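Local coordinates for putative methyl-accepting chemotaxis signal transduction protein (Campylobacter jejuni, PDB 6W3S) that probably senses amino acids such as leucine through a dCache-type periplasmic domain and relays the signal to the chemotaxis machinery, at residues A78-L83 with D133-Q138; Q138-Y143 with G158-S163. All coordinates share one frame; numbering follows the deposited sequence. Where two conformers were deposited one is given.

Contact 1. Residues A78-L83 with D133-Q138. With LEU (leucine), chain C.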
loop_
_atom_site.group_PDB
_atom_site.type_symbol
_atom_site.label_atom_id
_atom_site.label_comp_id
_atom_site.label_asym_id
_atom_site.label_seq_id
_atom_site.Cartn_x
_atom_site.Cartn_y
_atom_site.Cartn_z
ATOM N N ALA A 78 7.085 -0.395 12.060
ATOM C CA ALA A 78 5.680 -0.714 11.820
ATOM C C ALA A 78 4.820 -0.249 12.995
ATOM O O ALA A 78 5.312 0.002 14.076
ATOM C CB ALA A 78 5.499 -2.210 11.633
ATOM N N LEU A 79 3.531 -0.104 12.761
ATOM C CA LEU A 79 2.597 0.323 13.790
ATOM C C LEU A 79 2.246 -0.841 14.725
ATOM O O LEU A 79 2.299 -0.688 15.934
ATOM C CB LEU A 79 1.341 0.897 13.148
ATOM C CG LEU A 79 0.517 1.661 14.171
ATOM C CD1 LEU A 79 1.216 2.938 14.697
ATOM C CD2 LEU A 79 -0.831 2.031 13.570
ATOM N N ASN A 80 1.938 -2.008 14.153
ATOM C CA ASN A 80 1.580 -3.204 14.914
ATOM C C ASN A 80 2.128 -4.393 14.147
ATOM O O ASN A 80 2.128 -4.389 12.901
ATOM C CB ASN A 80 0.080 -3.421 14.997
ATOM C CG ASN A 80 -0.631 -2.284 15.680
ATOM O OD1 ASN A 80 -0.433 -2.039 16.872
ATOM N ND2 ASN A 80 -1.570 -1.676 14.951
ATOM N N VAL A 81 2.582 -5.408 14.890
ATOM C CA VAL A 81 2.952 -6.688 14.298
ATOM C C VAL A 81 2.357 -7.748 15.235
ATOM O O VAL A 81 2.514 -7.644 16.445
ATOM C CB VAL A 81 4.481 -6.840 14.144
ATOM C CG1 VAL A 81 4.867 -8.226 13.654
ATOM C CG2 VAL A 81 5.112 -5.741 13.294
ATOM N N TYR A 82 1.725 -8.777 14.663
ATOM C CA TYR A 82 0.905 -9.640 15.498
ATOM C C TYR A 82 0.730 -11.018 14.864
ATOM O O TYR A 82 0.867 -11.188 13.655
ATOM C CB TYR A 82 -0.483 -8.961 15.805
ATOM C CG TYR A 82 -1.191 -8.339 14.607
ATOM C CD1 TYR A 82 -0.939 -7.004 14.272
ATOM C CD2 TYR A 82 -2.088 -9.036 13.817
ATOM C CE1 TYR A 82 -1.567 -6.401 13.197
ATOM C CE2 TYR A 82 -2.729 -8.460 12.737
ATOM C CZ TYR A 82 -2.478 -7.111 12.441
ATOM O OH TYR A 82 -3.144 -6.546 11.388
ATOM N N LEU A 83 0.311 -11.965 15.717
ATOM C CA LEU A 83 0.031 -13.329 15.306
ATOM C C LEU A 83 -1.299 -13.761 15.866
ATOM O O LEU A 83 -1.462 -13.858 17.099
ATOM C CB LEU A 83 1.158 -14.275 15.739
ATOM C CG LEU A 83 0.990 -15.741 15.352
ATOM C CD1 LEU A 83 1.036 -15.905 13.839
ATOM C CD2 LEU A 83 2.003 -16.633 16.041
ATOM N N ASP A 133 -7.059 1.110 11.753
ATOM C CA ASP A 133 -6.652 0.111 12.721
ATOM C C ASP A 133 -7.413 0.272 14.033
ATOM O O ASP A 133 -7.507 1.377 14.569
ATOM C CB ASP A 133 -5.157 0.267 12.977
ATOM C CG ASP A 133 -4.703 -0.413 14.237
ATOM O OD1 ASP A 133 -5.076 -1.604 14.440
ATOM O OD2 ASP A 133 -3.900 0.216 14.976
ATOM N N THR A 134 -7.914 -0.839 14.563
ATOM C CA THR A 134 -8.651 -0.812 15.813
ATOM C C THR A 134 -7.789 -0.624 17.073
ATOM O O THR A 134 -8.294 -0.178 18.129
ATOM C CB THR A 134 -9.560 -2.042 15.922
ATOM O OG1 THR A 134 -8.823 -3.256 15.973
ATOM C CG2 THR A 134 -10.524 -2.100 14.833
ATOM N N VAL A 135 -6.496 -0.938 16.973
ATOM C CA VAL A 135 -5.632 -0.851 18.149
ATOM C C VAL A 135 -5.185 0.592 18.429
ATOM O O VAL A 135 -5.393 1.151 19.504
ATOM C CB VAL A 135 -4.416 -1.807 18.024
ATOM C CG1 VAL A 135 -3.487 -1.656 19.224
ATOM C CG2 VAL A 135 -4.869 -3.257 17.888
ATOM N N LEU A 136 -4.600 1.204 17.417
ATOM C CA LEU A 136 -4.017 2.520 17.564
ATOM C C LEU A 136 -4.749 3.610 16.793
ATOM O O LEU A 136 -4.350 4.772 16.829
ATOM C CB LEU A 136 -2.520 2.512 17.265
ATOM C CG LEU A 136 -1.639 1.763 18.281
ATOM C CD1 LEU A 136 -0.199 1.541 17.841
ATOM C CD2 LEU A 136 -1.593 2.472 19.619
ATOM N N LYS A 137 -5.793 3.246 16.056
ATOM C CA LYS A 137 -6.689 4.249 15.487
ATOM C C LYS A 137 -5.930 5.160 14.501
ATOM O O LYS A 137 -6.074 6.386 14.467
ATOM C CB LYS A 137 -7.407 5.048 16.568
ATOM C CG LYS A 137 -8.165 4.203 17.578
ATOM C CD LYS A 137 -9.283 3.414 16.933
ATOM C CE LYS A 137 -10.142 2.771 18.013
ATOM N NZ LYS A 137 -11.238 2.000 17.359
ATOM N N GLN A 138 -5.071 4.519 13.713
ATOM C CA GLN A 138 -4.442 5.141 12.537
ATOM C C GLN A 138 -4.788 4.339 11.298
ATOM O O GLN A 138 -5.037 3.139 11.387
ATOM C CB GLN A 138 -2.923 5.183 12.694
ATOM C CG GLN A 138 -2.498 6.066 13.847
ATOM C CD GLN A 138 -1.004 6.190 13.961
ATOM O OE1 GLN A 138 -0.301 6.230 12.954
ATOM N NE2 GLN A 138 -0.511 6.214 15.190
HETATM N N LEU C . -5.036 -3.550 12.447
HETATM C CA LEU C . -5.650 -4.827 12.904
HETATM C C LEU C . -7.164 -4.608 12.826
HETATM O O LEU C . -7.647 -3.486 13.082
HETATM C CB LEU C . -5.161 -5.133 14.311
HETATM C CG LEU C . -5.493 -6.530 14.892
HETATM C CD1 LEU C . -4.479 -6.897 15.973
HETATM C CD2 LEU C . -6.912 -6.539 15.484
HETATM O OXT LEU C . -7.900 -5.585 12.573
#
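The side-chain amide of Asn80 and the carboxylate of Asp133 meet with their planes 63° apart. ND2 of Asn80 donates to OD2 of Asp133 over 3.0 Å; the acceptor lies nearly in the amide plane, but the donor stands above the carboxylate. Leu136 N comes to the same oxygen, OD2 of Asp133, from the opposite face at 2.7 Å, so the carboxylate is held between strand and loop. The other oxygen, OD1, takes Val135 N in an Asx turn and the ammonium of the bound leucine, with 2.8 Å from Asp133 OD1 to the ligand N. Further along the strand, one face of the Tyr82 ring carries the ligand's CD1, 3.7 Å above the plane and over its centre, while Trp115 meets Tyr82 edge-to-face. The loop also binds the ligand carboxylate: Thr134 N points almost straight at its O, 3.0 Å away. OD1 of Asn80 is buried against the methyls of Val135 and Leu136 and finds no polar partner.

Beside these polar groups, Leu79 swings CG anti to its own N (chi1 -166°) and sends both methyls to the loop. Its CD1 touches CD1 of Leu136 at 3.7 Å, and its CD2 lies against CB of Gln138. Binding of both the ammonium and the carboxylate of the ligand is consistent with an amino-acid-sensing Cache pocket. Strand 80-84 lies between strands 90-94 and 152-162, with helix 58-76 touching Val81 and Leu83, and the 133-138 loop links strand 126-132 to strand 139-149.

Contact 2. Residues Q138-Y143 with G158-S163; sequences QYVITY and GVDIPS. With LEU (leucine), chain C.
Thr142 and Asp160 both place their reaching atoms anti to the carbonyl carbon (chi1 -61° and -66°), and the two side chains therefore run side by side from neighbouring strands of an antiparallel beta hairpin. Thr142 OG1 donates to Asp160 OD1 over a short 2.6 Å, approaching from above the carboxylate plane. Tyr131 OH is a further partner of Thr142 OG1. With Thr142 and Tyr82 on OD1, and Asn80 ND2 and the leucine N on OD2, partners on both oxygens restrain the rotation of the Asp160 carboxylate. Val140 packs its methyls along the CB and CG of Asp160.

The hairpin belongs to the central sheet of the PDC (Cache) sensor domain. Ile141 with Ile161 and Tyr143 with Val159 are hydrogen-bonded pairs, each with two backbone bonds; Ile161 N to Ile141 O, at 2.9 Å, is almost perfectly straight. Between them Thr142 and Asp160 form a non-hydrogen-bonded pair, their CA atoms 4.5 Å apart. The sheet thus has two unlike sides. Thr142 and Asp160 face the leucine pocket, whereas Ile141, Tyr143, Val159 and Ile161 form an apolar side, much of it against helix 4-48. There CE1 of Tyr143 rests 3.9 Å from CG1 of Ile161, and its hydroxyl is bonded to Asn36 of that helix.

At the end of the 158-163 segment the pairing changes character: Ser163 N donates to Tyr139 O at 3.0 Å from above the carbonyl plane, and Pro162 CA makes a CA-H...O contact with the same oxygen at 3.4 Å.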
loop_
_atom_site.group_PDB
_atom_site.type_symbol
_atom_site.label_atom_id
_atom_site.label_comp_id
_atom_site.label_asym_id
_atom_site.label_seq_id
_atom_site.Cartn_x
_atom_site.Cartn_y
_atom_site.Cartn_z
ATOM N N GLN A 138 -5.071 4.519 13.713
ATOM C CA GLN A 138 -4.442 5.141 12.537
ATOM C C GLN A 138 -4.788 4.339 11.298
ATOM O O GLN A 138 -5.037 3.139 11.387
ATOM C CB GLN A 138 -2.923 5.183 12.694
ATOM C CG GLN A 138 -2.498 6.066 13.847
ATOM C CD GLN A 138 -1.004 6.190 13.961
ATOM O OE1 GLN A 138 -0.301 6.230 12.954
ATOM N NE2 GLN A 138 -0.511 6.214 15.190
ATOM N N TYR A 139 -4.792 4.986 10.138
ATOM C CA TYR A 139 -5.041 4.288 8.887
ATOM C C TYR A 139 -3.780 3.492 8.527
ATOM O O TYR A 139 -2.649 4.033 8.540
ATOM C CB TYR A 139 -5.431 5.265 7.789
ATOM C CG TYR A 139 -6.810 5.798 7.986
ATOM C CD1 TYR A 139 -7.896 5.093 7.523
ATOM C CD2 TYR A 139 -7.037 6.965 8.713
ATOM C CE1 TYR A 139 -9.184 5.514 7.787
ATOM C CE2 TYR A 139 -8.320 7.386 8.997
ATOM C CZ TYR A 139 -9.384 6.678 8.535
ATOM O OH TYR A 139 -10.652 7.107 8.874
ATOM N N VAL A 140 -3.996 2.228 8.201
ATOM C CA VAL A 140 -2.921 1.284 7.905
ATOM C C VAL A 140 -3.238 0.497 6.643
ATOM O O VAL A 140 -4.393 0.313 6.275
ATOM C CB VAL A 140 -2.684 0.324 9.083
ATOM C CG1 VAL A 140 -2.296 1.063 10.334
ATOM C CG2 VAL A 140 -3.852 -0.631 9.291
ATOM N N ILE A 141 -2.158 -0.040 6.073
ATOM C CA ILE A 141 -2.224 -1.119 5.115
ATOM C C ILE A 141 -1.660 -2.317 5.859
ATOM O O ILE A 141 -0.600 -2.229 6.486
ATOM C CB ILE A 141 -1.418 -0.811 3.843
ATOM C CG1 ILE A 141 -2.039 0.368 3.117
ATOM C CG2 ILE A 141 -1.261 -2.035 2.985
ATOM C CD1 ILE A 141 -1.114 1.041 2.126
ATOM N N THR A 142 -2.418 -3.406 5.836
ATOM C CA THR A 142 -2.001 -4.632 6.526
ATOM C C THR A 142 -1.538 -5.672 5.516
ATOM O O THR A 142 -2.188 -5.922 4.483
ATOM C CB THR A 142 -3.150 -5.184 7.416
ATOM O OG1 THR A 142 -3.492 -4.206 8.407
ATOM C CG2 THR A 142 -2.769 -6.537 8.066
ATOM N N TYR A 143 -0.410 -6.302 5.847
ATOM C CA TYR A 143 0.136 -7.447 5.123
ATOM C C TYR A 143 -0.075 -8.626 6.044
ATOM O O TYR A 143 0.427 -8.620 7.168
ATOM C CB TYR A 143 1.623 -7.204 4.870
ATOM C CG TYR A 143 1.915 -5.978 4.065
ATOM C CD1 TYR A 143 1.911 -4.733 4.676
ATOM C CD2 TYR A 143 2.035 -6.028 2.677
ATOM C CE1 TYR A 143 2.057 -3.562 3.935
ATOM C CE2 TYR A 143 2.144 -4.874 1.931
ATOM C CZ TYR A 143 2.155 -3.641 2.578
ATOM O OH TYR A 143 2.365 -2.488 1.841
ATOM N N GLY A 158 0.180 -10.705 10.967
ATOM C CA GLY A 158 -0.191 -9.426 10.402
ATOM C C GLY A 158 0.818 -8.360 10.717
ATOM O O GLY A 158 1.394 -8.314 11.805
ATOM N N VAL A 159 1.022 -7.491 9.733
ATOM C CA VAL A 159 1.943 -6.363 9.820
ATOM C C VAL A 159 1.195 -5.124 9.335
ATOM O O VAL A 159 0.706 -5.085 8.207
ATOM C CB VAL A 159 3.194 -6.616 8.924
ATOM C CG1 VAL A 159 4.097 -5.361 8.911
ATOM C CG2 VAL A 159 3.975 -7.811 9.392
ATOM N N ASP A 160 1.073 -4.121 10.226
ATOM C CA ASP A 160 0.375 -2.890 9.894
ATOM C C ASP A 160 1.388 -1.777 9.650
ATOM O O ASP A 160 2.156 -1.406 10.548
ATOM C CB ASP A 160 -0.522 -2.431 11.046
ATOM C CG ASP A 160 -1.676 -3.342 11.367
ATOM O OD1 ASP A 160 -2.016 -4.251 10.573
ATOM O OD2 ASP A 160 -2.291 -3.109 12.440
ATOM N N ILE A 161 1.327 -1.206 8.453
ATOM C CA ILE A 161 2.155 -0.084 8.083
ATOM C C ILE A 161 1.240 1.129 7.883
ATOM O O ILE A 161 0.255 1.030 7.166
ATOM C CB ILE A 161 2.938 -0.377 6.773
ATOM C CG1 ILE A 161 3.746 -1.688 6.855
ATOM C CG2 ILE A 161 3.812 0.811 6.378
ATOM C CD1 ILE A 161 4.810 -1.722 7.920
ATOM N N PRO A 162 1.571 2.289 8.511
ATOM C CA PRO A 162 0.708 3.433 8.259
ATOM C C PRO A 162 0.556 3.791 6.780
ATOM O O PRO A 162 1.536 3.847 6.050
ATOM C CB PRO A 162 1.431 4.573 8.969
ATOM C CG PRO A 162 2.194 3.893 10.078
ATOM C CD PRO A 162 2.652 2.605 9.453
ATOM N N SER A 163 -0.679 3.969 6.326
ATOM C CA SER A 163 -0.863 4.349 4.946
ATOM C C SER A 163 -0.218 5.673 4.630
ATOM O O SER A 163 0.173 5.905 3.472
ATOM C CB SER A 163 -2.341 4.283 4.574
ATOM O OG SER A 163 -3.104 4.999 5.498
HETATM N N LEU C . -5.036 -3.550 12.447
HETATM C CA LEU C . -5.650 -4.827 12.904
HETATM C C LEU C . -7.164 -4.608 12.826
HETATM O O LEU C . -7.647 -3.486 13.082
HETATM C CB LEU C . -5.161 -5.133 14.311
HETATM C CG LEU C . -5.493 -6.530 14.892
HETATM C CD1 LEU C . -4.479 -6.897 15.973
HETATM C CD2 LEU C . -6.912 -6.539 15.484
HETATM O OXT LEU C . -7.900 -5.585 12.573
#

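How the contacts relate
Contacts 1 and 2 build two sides of one leucine pocket, their centres about 7 Å apart. Each supplies an aspartate to the ligand ammonium: Asp133 from the loop of contact 1 and Asp160 from the hairpin of contact 2, with Asp160 OD2 lying 2.8 Å from the leucine N. Asn80 ND2 is bonded to both carboxylates and so ties the two acids together. Tyr82 OH reaches Asp160 OD1 at 2.7 Å, and Tyr82 O pairs with Gly158 N at 2.8 Å, since strands 80-84 and 152-162 are neighbours in the sheet. Gln138 is common to both contacts, carrying the ligand-binding loop directly into strand 139-149. Trp115 and Tyr131 add further hydrogen bonds to the ligand.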